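Local coordinates for protein nodulation fucosyltransferase NodZ (Bradyrhizobium sp., PDB 2HHC) that belongs to the nodulation protein Z family and has the GT-B fold, two Rossmann-like alpha/beta domains facing each other, at residues A[28-33]-A[65-70]; A[35-40]-A[73-78]; A[172-177]-A[199-204]; A[278-283]-A[288-293]. All blocks are in the same frame, centred on the assembly; numbering follows the deposited sequence. Where two conformers were deposited one is given.

Contact 1 (A[28-33]-A[65-70])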
loop_
_atom_site.group_PDB
_atom_site.type_symbol
_atom_site.label_atom_id
_atom_site.label_comp_id
_atom_site.label_asym_id
_atom_site.label_seq_id
_atom_site.Cartn_x
_atom_site.Cartn_y
_atom_site.Cartn_z
ATOM N N TYR A 28 -7.735 13.318 7.846
ATOM C CA TYR A 28 -7.901 14.028 9.116
ATOM C C TYR A 28 -7.197 15.391 9.085
ATOM O O TYR A 28 -7.759 16.385 9.571
ATOM C CB TYR A 28 -7.424 13.214 10.306
ATOM C CG TYR A 28 -7.901 13.754 11.617
ATOM C CD1 TYR A 28 -9.228 13.661 11.970
ATOM C CD2 TYR A 28 -7.021 14.377 12.513
ATOM C CE1 TYR A 28 -9.697 14.170 13.151
ATOM C CE2 TYR A 28 -7.487 14.899 13.726
ATOM C CZ TYR A 28 -8.828 14.777 14.036
ATOM O OH TYR A 28 -9.363 15.260 15.229
ATOM N N ALA A 29 -6.026 15.451 8.466
ATOM C CA ALA A 29 -5.312 16.737 8.284
ATOM C C ALA A 29 -6.163 17.721 7.476
ATOM O O ALA A 29 -6.243 18.919 7.782
ATOM C CB ALA A 29 -3.996 16.516 7.613
ATOM N N GLN A 30 -6.830 17.240 6.443
ATOM C CA GLN A 30 -7.657 18.103 5.620
ATOM C C GLN A 30 -8.841 18.623 6.432
ATOM O O GLN A 30 -9.161 19.815 6.427
ATOM C CB GLN A 30 -8.170 17.476 4.280
ATOM C CG GLN A 30 -8.724 18.583 3.307
ATOM C CD GLN A 30 -9.560 18.138 2.054
ATOM O OE1 GLN A 30 -9.617 18.859 1.016
ATOM N NE2 GLN A 30 -10.229 17.015 2.171
ATOM N N ARG A 31 -9.476 17.725 7.173
ATOM C CA ARG A 31 -10.719 18.062 7.875
ATOM C C ARG A 31 -10.409 19.125 8.935
ATOM O O ARG A 31 -11.214 20.021 9.183
ATOM C CB ARG A 31 -11.285 16.783 8.522
ATOM C CG ARG A 31 -12.599 16.923 9.278
ATOM C CD ARG A 31 -12.831 15.735 10.253
ATOM N NE ARG A 31 -13.285 16.241 11.541
ATOM C CZ ARG A 31 -13.462 15.509 12.647
ATOM N NH1 ARG A 31 -13.273 14.193 12.642
ATOM N NH2 ARG A 31 -13.861 16.112 13.760
ATOM N N THR A 32 -9.222 19.012 9.556
ATOM C CA THR A 32 -8.924 19.811 10.736
ATOM C C THR A 32 -7.901 20.942 10.565
ATOM O O THR A 32 -7.522 21.578 11.556
ATOM C CB THR A 32 -8.530 18.963 11.950
ATOM O OG1 THR A 32 -7.331 18.248 11.662
ATOM C CG2 THR A 32 -9.632 17.967 12.349
ATOM N N GLY A 33 -7.438 21.181 9.339
ATOM C CA GLY A 33 -6.534 22.288 9.061
ATOM C C GLY A 33 -5.158 22.063 9.628
ATOM O O GLY A 33 -4.551 22.988 10.174
ATOM N N ALA A 65 -3.595 18.079 -2.495
ATOM C CA ALA A 65 -4.961 18.555 -2.536
ATOM C C ALA A 65 -5.324 19.580 -1.461
ATOM O O ALA A 65 -6.339 19.489 -0.737
ATOM C CB ALA A 65 -5.943 17.400 -2.570
ATOM N N GLY A 66 -4.436 20.562 -1.297
ATOM C CA GLY A 66 -4.663 21.673 -0.359
ATOM C C GLY A 66 -4.084 21.544 1.034
ATOM O O GLY A 66 -4.072 22.508 1.836
ATOM N N VAL A 67 -3.572 20.357 1.334
ATOM C CA VAL A 67 -2.999 20.066 2.636
ATOM C C VAL A 67 -1.486 20.202 2.484
ATOM O O VAL A 67 -0.871 19.500 1.660
ATOM C CB VAL A 67 -3.357 18.643 3.130
ATOM C CG1 VAL A 67 -2.546 18.266 4.385
ATOM C CG2 VAL A 67 -4.895 18.426 3.395
ATOM N N PRO A 68 -0.868 21.081 3.297
ATOM C CA PRO A 68 0.592 21.167 3.262
ATOM C C PRO A 68 1.230 19.871 3.736
ATOM O O PRO A 68 0.720 19.187 4.646
ATOM C CB PRO A 68 0.902 22.293 4.277
ATOM C CG PRO A 68 -0.367 22.945 4.547
ATOM C CD PRO A 68 -1.449 21.978 4.312
ATOM N N VAL A 69 2.367 19.496 3.149
ATOM C CA VAL A 69 3.045 18.222 3.429
ATOM C C VAL A 69 4.521 18.435 3.677
ATOM O O VAL A 69 5.171 19.156 2.955
ATOM C CB VAL A 69 2.884 17.249 2.258
ATOM C CG1 VAL A 69 3.676 15.966 2.460
ATOM C CG2 VAL A 69 1.424 16.944 2.037
ATOM N N ILE A 70 5.017 17.759 4.714
ATOM C CA ILE A 70 6.445 17.580 5.000
ATOM C C ILE A 70 6.743 16.110 4.807
ATOM O O ILE A 70 6.219 15.269 5.528
ATOM C CB ILE A 70 6.789 18.008 6.414
ATOM C CG1 ILE A 70 6.499 19.508 6.615
ATOM C CG2 ILE A 70 8.266 17.760 6.695
ATOM C CD1 ILE A 70 6.480 19.986 8.045
#

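Contact 2 (A[35-40]-A[73-78])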
loop_
_atom_site.group_PDB
_atom_site.type_symbol
_atom_site.label_atom_id
_atom_site.label_comp_id
_atom_site.label_asym_id
_atom_site.label_seq_id
_atom_site.Cartn_x
_atom_site.Cartn_y
_atom_site.Cartn_z
ATOM N N THR A 35 -1.080 20.332 9.089
ATOM C CA THR A 35 -0.039 19.967 8.159
ATOM C C THR A 35 0.190 18.469 8.281
ATOM O O THR A 35 0.285 17.931 9.369
ATOM C CB THR A 35 1.230 20.763 8.464
ATOM O OG1 THR A 35 0.978 22.119 8.142
ATOM C CG2 THR A 35 2.483 20.276 7.681
ATOM N N LEU A 36 0.343 17.781 7.138
ATOM C CA LEU A 36 0.642 16.350 7.085
ATOM C C LEU A 36 2.117 16.067 6.952
ATOM O O LEU A 36 2.806 16.642 6.119
ATOM C CB LEU A 36 -0.066 15.709 5.903
ATOM C CG LEU A 36 0.122 14.230 5.679
ATOM C CD1 LEU A 36 -0.549 13.399 6.804
ATOM C CD2 LEU A 36 -0.505 13.856 4.355
ATOM N N VAL A 37 2.619 15.257 7.864
ATOM C CA VAL A 37 4.007 14.853 7.867
ATOM C C VAL A 37 4.047 13.357 7.505
ATOM O O VAL A 37 3.378 12.506 8.126
ATOM C CB VAL A 37 4.598 15.003 9.280
ATOM C CG1 VAL A 37 6.040 14.571 9.295
ATOM C CG2 VAL A 37 4.449 16.420 9.809
ATOM N N ILE A 38 4.785 13.007 6.454
ATOM C CA ILE A 38 4.949 11.622 6.009
ATOM C C ILE A 38 6.262 11.139 6.621
ATOM O O ILE A 38 7.332 11.627 6.254
ATOM C CB ILE A 38 4.964 11.499 4.490
ATOM C CG1 ILE A 38 3.772 12.226 3.855
ATOM C CG2 ILE A 38 5.011 10.002 4.121
ATOM C CD1 ILE A 38 3.677 12.117 2.331
ATOM N N ASP A 39 6.152 10.258 7.595
ATOM C CA ASP A 39 7.321 9.808 8.393
ATOM C C ASP A 39 7.534 8.317 8.205
ATOM O O ASP A 39 6.933 7.460 8.893
ATOM C CB ASP A 39 7.144 10.144 9.853
ATOM C CG ASP A 39 8.321 9.723 10.680
ATOM O OD1 ASP A 39 9.343 9.232 10.150
ATOM O OD2 ASP A 39 8.189 9.874 11.935
ATOM N N TRP A 40 8.308 7.979 7.181
ATOM C CA TRP A 40 8.630 6.604 6.858
ATOM C C TRP A 40 10.037 6.216 7.323
ATOM O O TRP A 40 10.680 5.326 6.787
ATOM C CB TRP A 40 8.458 6.317 5.387
ATOM C CG TRP A 40 7.026 6.332 4.920
ATOM C CD1 TRP A 40 5.896 6.626 5.635
ATOM C CD2 TRP A 40 6.592 6.111 3.550
ATOM N NE1 TRP A 40 4.790 6.527 4.826
ATOM C CE2 TRP A 40 5.201 6.186 3.546
ATOM C CE3 TRP A 40 7.255 5.750 2.389
ATOM C CZ2 TRP A 40 4.458 6.012 2.376
ATOM C CZ3 TRP A 40 6.549 5.542 1.260
ATOM C CH2 TRP A 40 5.144 5.669 1.263
ATOM N N ASP A 73 13.684 14.650 5.193
ATOM C CA ASP A 73 14.492 14.539 6.396
ATOM C C ASP A 73 14.280 15.651 7.419
ATOM O O ASP A 73 14.846 15.607 8.503
ATOM C CB ASP A 73 15.956 14.184 6.108
ATOM C CG ASP A 73 16.194 12.640 5.715
ATOM O OD1 ASP A 73 17.304 12.422 5.181
ATOM O OD2 ASP A 73 15.388 11.671 5.972
ATOM N N ARG A 74 13.447 16.641 7.120
ATOM C CA ARG A 74 13.061 17.621 8.132
ATOM C C ARG A 74 12.408 16.945 9.348
ATOM O O ARG A 74 12.438 17.510 10.439
ATOM C CB ARG A 74 12.143 18.681 7.547
ATOM C CG ARG A 74 12.878 19.653 6.705
ATOM C CD ARG A 74 11.931 20.687 6.031
ATOM N NE ARG A 74 11.177 20.003 5.002
ATOM C CZ ARG A 74 10.119 20.473 4.357
ATOM N NH1 ARG A 74 9.634 21.654 4.656
ATOM N NH2 ARG A 74 9.556 19.719 3.418
ATOM N N VAL A 75 11.881 15.741 9.208
ATOM C CA VAL A 75 11.402 15.016 10.403
ATOM C C VAL A 75 12.493 14.855 11.487
ATOM O O VAL A 75 12.178 14.683 12.666
ATOM C CB VAL A 75 10.760 13.668 10.010
ATOM C CG1 VAL A 75 9.560 13.906 9.136
ATOM C CG2 VAL A 75 11.757 12.714 9.383
ATOM N N ASN A 76 13.761 14.873 11.090
ATOM C CA ASN A 76 14.890 14.751 12.007
ATOM C C ASN A 76 15.380 16.094 12.538
ATOM O O ASN A 76 16.311 16.133 13.361
ATOM C CB ASN A 76 16.044 14.047 11.320
ATOM C CG ASN A 76 15.782 12.590 11.095
ATOM O OD1 ASN A 76 15.116 11.946 11.897
ATOM N ND2 ASN A 76 16.212 12.065 9.950
ATOM N N GLN A 77 14.797 17.204 12.069
ATOM C CA GLN A 77 15.176 18.526 12.559
ATOM C C GLN A 77 14.063 19.234 13.362
ATOM O O GLN A 77 14.329 19.933 14.353
ATOM C CB GLN A 77 15.531 19.442 11.354
ATOM C CG GLN A 77 16.407 18.858 10.192
ATOM C CD GLN A 77 16.333 19.658 8.862
ATOM O OE1 GLN A 77 16.142 20.881 8.848
ATOM N NE2 GLN A 77 16.514 18.956 7.748
ATOM N N LEU A 78 12.839 19.096 12.916
ATOM C CA LEU A 78 11.693 19.790 13.473
ATOM C C LEU A 78 11.222 19.116 14.750
ATOM O O LEU A 78 11.321 17.881 14.871
ATOM C CB LEU A 78 10.532 19.783 12.448
ATOM C CG LEU A 78 10.905 20.562 11.175
ATOM C CD1 LEU A 78 9.874 20.345 10.085
ATOM C CD2 LEU A 78 11.084 22.053 11.455
#

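Contact 3 (A[172-177]-A[199-204])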
loop_
_atom_site.group_PDB
_atom_site.type_symbol
_atom_site.label_atom_id
_atom_site.label_comp_id
_atom_site.label_asym_id
_atom_site.label_seq_id
_atom_site.Cartn_x
_atom_site.Cartn_y
_atom_site.Cartn_z
ATOM N N ILE A 172 -4.261 -10.525 -17.225
ATOM C CA ILE A 172 -4.795 -11.023 -15.976
ATOM C C ILE A 172 -3.650 -10.947 -14.967
ATOM O O ILE A 172 -2.644 -11.711 -15.071
ATOM C CB ILE A 172 -5.266 -12.467 -16.121
ATOM C CG1 ILE A 172 -6.444 -12.516 -17.070
ATOM C CG2 ILE A 172 -5.715 -13.029 -14.773
ATOM C CD1 ILE A 172 -6.772 -13.923 -17.578
ATOM N N GLY A 173 -3.801 -10.077 -13.968
ATOM C CA GLY A 173 -2.796 -9.997 -12.904
ATOM C C GLY A 173 -3.108 -10.925 -11.750
ATOM O O GLY A 173 -4.298 -11.142 -11.379
ATOM N N VAL A 174 -2.077 -11.524 -11.174
ATOM C CA VAL A 174 -2.237 -12.511 -10.117
ATOM C C VAL A 174 -1.255 -12.166 -9.002
ATOM O O VAL A 174 -0.055 -12.166 -9.235
ATOM C CB VAL A 174 -1.973 -13.922 -10.611
ATOM C CG1 VAL A 174 -2.343 -14.922 -9.527
ATOM C CG2 VAL A 174 -2.759 -14.231 -11.886
ATOM N N HIS A 175 -1.738 -11.865 -7.811
ATOM C CA HIS A 175 -0.869 -11.664 -6.673
ATOM C C HIS A 175 -1.008 -12.855 -5.760
ATOM O O HIS A 175 -2.113 -13.178 -5.290
ATOM C CB HIS A 175 -1.241 -10.368 -5.922
ATOM C CG HIS A 175 -0.466 -10.160 -4.654
ATOM N ND1 HIS A 175 -1.081 -9.919 -3.453
ATOM C CD2 HIS A 175 0.869 -10.153 -4.397
ATOM C CE1 HIS A 175 -0.165 -9.779 -2.506
ATOM N NE2 HIS A 175 1.030 -9.909 -3.058
ATOM N N VAL A 176 0.106 -13.544 -5.498
ATOM C CA VAL A 176 0.105 -14.658 -4.572
ATOM C C VAL A 176 1.090 -14.369 -3.451
ATOM O O VAL A 176 2.308 -14.377 -3.653
ATOM C CB VAL A 176 0.489 -16.011 -5.284
ATOM C CG1 VAL A 176 0.454 -17.136 -4.272
ATOM C CG2 VAL A 176 -0.410 -16.270 -6.467
ATOM N N ARG A 177 0.567 -14.078 -2.282
ATOM C CA ARG A 177 1.407 -13.852 -1.129
ATOM C C ARG A 177 1.364 -15.112 -0.305
ATOM O O ARG A 177 0.280 -15.624 0.004
ATOM C CB ARG A 177 0.926 -12.666 -0.323
ATOM C CG ARG A 177 1.748 -12.382 0.971
ATOM N N HIS A 199 -3.370 -25.249 -5.977
ATOM C CA HIS A 199 -4.607 -25.623 -6.650
ATOM C C HIS A 199 -5.610 -24.483 -6.725
ATOM O O HIS A 199 -6.202 -24.250 -7.769
ATOM C CB HIS A 199 -5.257 -26.806 -5.958
ATOM C CG HIS A 199 -6.523 -27.262 -6.610
ATOM N ND1 HIS A 199 -6.552 -27.792 -7.880
ATOM C CD2 HIS A 199 -7.799 -27.310 -6.157
ATOM C CE1 HIS A 199 -7.794 -28.122 -8.194
ATOM N NE2 HIS A 199 -8.571 -27.843 -7.163
ATOM N N GLN A 200 -5.778 -23.764 -5.615
ATOM C CA GLN A 200 -6.740 -22.657 -5.543
ATOM C C GLN A 200 -6.379 -21.540 -6.495
ATOM O O GLN A 200 -7.247 -21.026 -7.183
ATOM C CB GLN A 200 -6.833 -22.136 -4.097
ATOM C CG GLN A 200 -7.506 -23.099 -3.217
ATOM C CD GLN A 200 -7.647 -22.634 -1.789
ATOM O OE1 GLN A 200 -6.904 -21.772 -1.315
ATOM N NE2 GLN A 200 -8.633 -23.203 -1.097
ATOM N N VAL A 201 -5.106 -21.169 -6.550
ATOM C CA VAL A 201 -4.608 -20.219 -7.488
ATOM C C VAL A 201 -4.858 -20.641 -8.918
ATOM O O VAL A 201 -5.236 -19.844 -9.752
ATOM C CB VAL A 201 -3.074 -19.971 -7.284
ATOM C CG1 VAL A 201 -2.492 -19.157 -8.409
ATOM C CG2 VAL A 201 -2.833 -19.268 -5.904
ATOM N N CYS A 202 -4.640 -21.919 -9.195
ATOM C CA CYS A 202 -4.934 -22.408 -10.525
ATOM C C CYS A 202 -6.404 -22.292 -10.868
ATOM O O CYS A 202 -6.709 -21.931 -12.007
ATOM C CB CYS A 202 -4.455 -23.839 -10.751
ATOM S SG CYS A 202 -2.636 -24.012 -10.691
ATOM N N MET A 203 -7.283 -22.645 -9.934
ATOM C CA MET A 203 -8.727 -22.489 -10.144
ATOM C C MET A 203 -9.101 -21.034 -10.441
ATOM O O MET A 203 -9.938 -20.766 -11.312
ATOM C CB MET A 203 -9.517 -22.876 -8.873
ATOM C CG MET A 203 -9.200 -24.205 -8.212
ATOM S SD MET A 203 -10.405 -24.474 -6.894
ATOM C CE MET A 203 -9.535 -24.601 -5.365
ATOM N N ALA A 204 -8.507 -20.095 -9.707
ATOM C CA ALA A 204 -8.762 -18.669 -9.932
ATOM C C ALA A 204 -8.298 -18.262 -11.320
ATOM O O ALA A 204 -8.997 -17.510 -12.007
ATOM C CB ALA A 204 -8.088 -17.818 -8.875
#

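Contact 4 (A[278-283]-A[288-293])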
loop_
_atom_site.group_PDB
_atom_site.type_symbol
_atom_site.label_atom_id
_atom_site.label_comp_id
_atom_site.label_asym_id
_atom_site.label_seq_id
_atom_site.Cartn_x
_atom_site.Cartn_y
_atom_site.Cartn_z
ATOM N N ALA A 278 -6.575 -6.077 -16.688
ATOM C CA ALA A 278 -7.983 -6.157 -16.990
ATOM C C ALA A 278 -8.750 -6.847 -15.899
ATOM O O ALA A 278 -9.898 -6.536 -15.647
ATOM C CB ALA A 278 -8.196 -6.845 -18.320
ATOM N N THR A 279 -8.109 -7.857 -15.320
ATOM C CA THR A 279 -8.662 -8.630 -14.249
ATOM C C THR A 279 -7.518 -8.843 -13.270
ATOM O O THR A 279 -6.373 -9.066 -13.707
ATOM C CB THR A 279 -9.124 -10.009 -14.749
ATOM O OG1 THR A 279 -10.218 -9.830 -15.632
ATOM C CG2 THR A 279 -9.543 -10.930 -13.579
ATOM N N VAL A 280 -7.812 -8.752 -11.986
ATOM C CA VAL A 280 -6.813 -9.060 -10.948
ATOM C C VAL A 280 -7.363 -10.090 -9.978
ATOM O O VAL A 280 -8.477 -10.005 -9.478
ATOM C CB VAL A 280 -6.344 -7.812 -10.181
ATOM C CG1 VAL A 280 -5.342 -8.192 -9.080
ATOM C CG2 VAL A 280 -5.598 -6.923 -11.109
ATOM N N ILE A 281 -6.520 -11.098 -9.731
ATOM C CA ILE A 281 -6.753 -12.152 -8.758
ATOM C C ILE A 281 -5.974 -11.790 -7.491
ATOM O O ILE A 281 -4.753 -11.587 -7.531
ATOM C CB ILE A 281 -6.284 -13.531 -9.292
ATOM C CG1 ILE A 281 -7.172 -13.973 -10.463
ATOM C CG2 ILE A 281 -6.307 -14.534 -8.159
ATOM C CD1 ILE A 281 -6.623 -15.060 -11.280
ATOM N N ARG A 282 -6.695 -11.668 -6.391
ATOM C CA ARG A 282 -6.137 -11.263 -5.080
ATOM C C ARG A 282 -6.052 -12.477 -4.161
ATOM O O ARG A 282 -7.045 -12.925 -3.578
ATOM C CB ARG A 282 -7.041 -10.218 -4.432
ATOM C CG ARG A 282 -7.277 -8.955 -5.255
ATOM C CD ARG A 282 -8.085 -7.966 -4.523
ATOM N NE ARG A 282 -7.298 -7.255 -3.506
ATOM C CZ ARG A 282 -7.801 -6.435 -2.593
ATOM N NH1 ARG A 282 -9.100 -6.207 -2.517
ATOM N NH2 ARG A 282 -6.983 -5.813 -1.753
ATOM N N PHE A 283 -4.839 -12.990 -3.980
ATOM C CA PHE A 283 -4.622 -14.166 -3.161
ATOM C C PHE A 283 -3.595 -13.808 -2.054
ATOM O O PHE A 283 -2.391 -13.935 -2.249
ATOM C CB PHE A 283 -4.151 -15.312 -4.080
ATOM C CG PHE A 283 -4.269 -16.642 -3.495
ATOM C CD1 PHE A 283 -3.218 -17.159 -2.737
ATOM C CD2 PHE A 283 -5.429 -17.398 -3.655
ATOM C CE1 PHE A 283 -3.304 -18.425 -2.176
ATOM C CE2 PHE A 283 -5.532 -18.666 -3.089
ATOM C CZ PHE A 283 -4.478 -19.191 -2.347
ATOM N N ALA A 288 -3.185 -5.490 1.354
ATOM C CA ALA A 288 -3.230 -4.126 0.807
ATOM C C ALA A 288 -2.336 -3.989 -0.426
ATOM O O ALA A 288 -2.369 -2.969 -1.159
ATOM C CB ALA A 288 -2.832 -3.131 1.838
ATOM N N PHE A 289 -1.473 -4.967 -0.743
ATOM C CA PHE A 289 -0.657 -4.939 -1.982
ATOM C C PHE A 289 -1.509 -4.692 -3.240
ATOM O O PHE A 289 -1.096 -3.933 -4.124
ATOM C CB PHE A 289 0.197 -6.247 -2.089
ATOM C CG PHE A 289 1.314 -6.236 -3.103
ATOM C CD1 PHE A 289 1.154 -6.664 -4.340
ATOM C CD2 PHE A 289 2.605 -5.946 -2.692
ATOM C CE1 PHE A 289 2.184 -6.681 -5.269
ATOM C CE2 PHE A 289 3.674 -6.014 -3.599
ATOM C CZ PHE A 289 3.440 -6.399 -4.877
ATOM N N THR A 290 -2.666 -5.320 -3.292
ATOM C CA THR A 290 -3.571 -5.199 -4.403
ATOM C C THR A 290 -4.700 -4.230 -4.181
ATOM O O THR A 290 -5.665 -4.215 -4.935
ATOM C CB THR A 290 -4.163 -6.572 -4.673
ATOM O OG1 THR A 290 -4.576 -7.213 -3.452
ATOM C CG2 THR A 290 -3.099 -7.476 -5.441
ATOM N N ARG A 291 -4.630 -3.383 -3.169
ATOM C CA ARG A 291 -5.702 -2.376 -2.958
ATOM C C ARG A 291 -5.720 -1.393 -4.136
ATOM O O ARG A 291 -6.813 -1.064 -4.585
ATOM C CB ARG A 291 -5.518 -1.643 -1.617
ATOM C CG ARG A 291 -6.587 -0.636 -1.327
ATOM C CD ARG A 291 -7.976 -1.148 -1.380
ATOM N NE ARG A 291 -8.930 -0.121 -0.955
ATOM C CZ ARG A 291 -10.236 -0.278 -0.789
ATOM N NH1 ARG A 291 -10.802 -1.487 -0.980
ATOM N NH2 ARG A 291 -10.996 0.735 -0.484
ATOM N N TYR A 292 -4.582 -0.894 -4.583
ATOM C CA TYR A 292 -4.547 0.059 -5.725
ATOM C C TYR A 292 -5.216 -0.614 -6.924
ATOM O O TYR A 292 -6.138 -0.052 -7.518
ATOM C CB TYR A 292 -3.127 0.453 -6.014
ATOM C CG TYR A 292 -2.970 1.533 -7.047
ATOM C CD1 TYR A 292 -3.871 2.552 -7.125
ATOM C CD2 TYR A 292 -1.923 1.496 -7.930
ATOM C CE1 TYR A 292 -3.691 3.586 -8.049
ATOM C CE2 TYR A 292 -1.746 2.500 -8.836
ATOM C CZ TYR A 292 -2.631 3.536 -8.869
ATOM O OH TYR A 292 -2.420 4.555 -9.850
ATOM N N ALA A 293 -4.846 -1.838 -7.213
ATOM C CA ALA A 293 -5.517 -2.590 -8.310
ATOM C C ALA A 293 -7.033 -2.738 -8.082
ATOM O O ALA A 293 -7.857 -2.517 -8.994
ATOM C CB ALA A 293 -4.878 -3.909 -8.484
HETATM O O HOH W 1 -9.934 -4.183 -0.621
#

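Contact 1 (A[28-33]-A[65-70])
Just where Ala29 and Gln30 lie against Val67, their helix is tied off at Tyr28 O, an acceptor gripped twice by one residue. Thr32 N reaches Tyr28 O at 3.0 Å, and Thr32 OG1 reaches the same oxygen at 2.8 Å from the other face of the carbonyl plane, standing 36° out of that plane. The same threonine lays CG2 over a face of the Tyr28 ring, toward its rim and 3.7 Å above it. Gly33, with positive phi, then ends the helix in a Schellman motif. The contact itself is apolar and rests on the two branches of Val67. CG1, anti to the backbone N (chi1 170°), meets Ala29 CB at 3.9 Å. CG2 presses closer, 3.5 Å from Gln30 CB and 3.6 Å from Gln30 CA, so the valine fork covers two successive residues of the last helical turn. In the conformer given, Gln30 also brings CG to 3.8 Å from Val67 CG2 before its extended chain runs on along the exposed margin, near Ala65. The backbone comes into the strand through Gly66, whose N is bound by Asp63 OD1. Of the two methyl contacts, the one to Ala29 is the more deeply buried. Around them, Val67 also packs on Leu36 and Trp26, and Ala29 on Val7, which joins the end of helix 15-32 to three parallel strands, 6-10, 35-39 and 67-70. Strand 67-70 runs between its parallel neighbour 35-39 and the short antiparallel strand 63-64, while the Tyr28 ring turns to Phe115 at the end of helix 101-116.

Contact 2 (A[35-40]-A[73-78])
Val37 is the first residue of strand 35-39 to meet the 3-10 turn, its CG1 lying 3.6 Å from Val75 CG1. That methyl is anti to the strand's backbone N (chi1 179°), and the two valines slide past one another in opposite directions, touching by one branch each. Phe6, Ile8 and Phe80 also pack on Val37, so the pair is enclosed. At Ile38 only the carbonyl O comes near, 4.3 Å from Val75 CG1, while the side chain leads away to the other face of the sheet. That sheet is the Rossmann-like core of the N-terminal domain, with parallel strands in the order 67-70, 35-39, 6-10, 125-128; helix 15-32 covers one face, and the 73-76 turn sits against the other. The turn is kept tight by its own backbone, Asn76 N to Asp73 O (2.9 Å) and Gln77 N to Arg74 O (2.9 Å), and it turns Val75 inward. Asp39 comes next. Its OD1 lies 4.3 Å from Val75 CG2, a loose van der Waals approach of a carboxylate oxygen to a methyl. OD2 is held in salt bridges by Arg10 and by Arg41, which also bonds to Asn76 OD1 and so links the end of the strand to the turn; these charges would be expected to keep the carboxylate ionised. Asn52 binds Ile38 O and Trp40 N through its side-chain amide, and Val75 packs on Asn52.

Contact 3 (A[172-177]-A[199-204])
Val176 and Val201 reach toward each other tip to tip, strand to helix. The single branch Val176 CG2 does the touching, 3.9 Å from Val201 CG2 and 4.1 Å from Val201 CG1, so it faces both prongs of the helical valine. One torsion accounts for this: Val201 holds CG1 anti to its own backbone N (chi1 170°), which spreads the two methyls toward the sheet. Val176 has the same rotamer (chi1 -179°), with CG2 beside the backbone N and anti to the carbonyl carbon. Two residues earlier on the strand, Val174 repeats this conformation and sends CG1 to Val201 CG1 at a looser 4.4 Å. Helix 192-209 is here the connection of a beta-alpha-beta crossover between the parallel neighbours 170-176 and 217-223, part of the Rossmann-like C-terminal domain of a GT-B fold; Val201 is one of the residues by which it rests on the first strand, and Ile205, a turn on, also packs on Val174. Leu221 touches both Val174 and Val176 from the second strand, and Phe283 reaches Val201 from strand 279-283. Beyond Val176, whose O accepts from Thr223 OG1, the order of the chain fades: Arg177 is modelled only as far as CG, and residues 179-190 are missing from the model.

Contact 4 (A[278-283]-A[288-293])
Arg282 runs alongside Thr290, its CG and CD each 3.7 Å from Thr290 OG1, before NE closes on that hydroxyl at 2.7 Å. The bond is nearly straight (165°), and the oxygen sits at the guanidinium edge, 5° out of the plane. A bend at chi3 (77°) folds the arginine chain so that NE can turn to the threonine, while Thr290 O lies over one face of the group. OG1 stands between the backbone N and the carbonyl carbon of Thr290; it makes no capping bond to the helix, although Thr290 occupies the N-cap position. Ser287 O accepts a further bond from Arg282 NH2, so the connecting loop helps to fix the flat group. At the other end of the guanidinium, a water accepts from Arg282 NH1 and from Arg291 NH1, at 2.9 Å each. It bridges these two NH1 atoms, 5.2 Å apart, and probably eases the proximity of like charges; Arg291 is also paired with Glu141 in a salt bridge. Toward the start of the strand the contact turns apolar: Val280 CG2 meets Ala293 CB at 4.1 Å, and Val280 CG1 lies near Thr290 CG2. Strand 279-283, a short loop and helix 291-296, leading on to the parallel strand 299-303, form a beta-alpha-beta unit of the kind from which Rossmann-like domains such as those of GT-B proteins are built.

In the fold
The four contacts fall into two pairs, one for each half of the GT-B architecture. Contacts 1 and 2 share the N-terminal sheet, their centres 14 Å apart, and are joined where Ile70 N bonds to Leu36 O and Ile70 O accepts from Ile38 N, each at 2.8 Å. Contacts 3 and 4 share the other sheet, with centres 11 Å apart: Gly173 O meets Ile281 N at 2.8 Å, and His175 CB packs on Thr290 CG2. Neither contact of one pair touches either contact of the other. Contact 4 comes closest to the N-terminal pair, its nearest atoms about 12 Å from contact 2 and about 15 Å from contact 1, whereas contact 3 lies farther out.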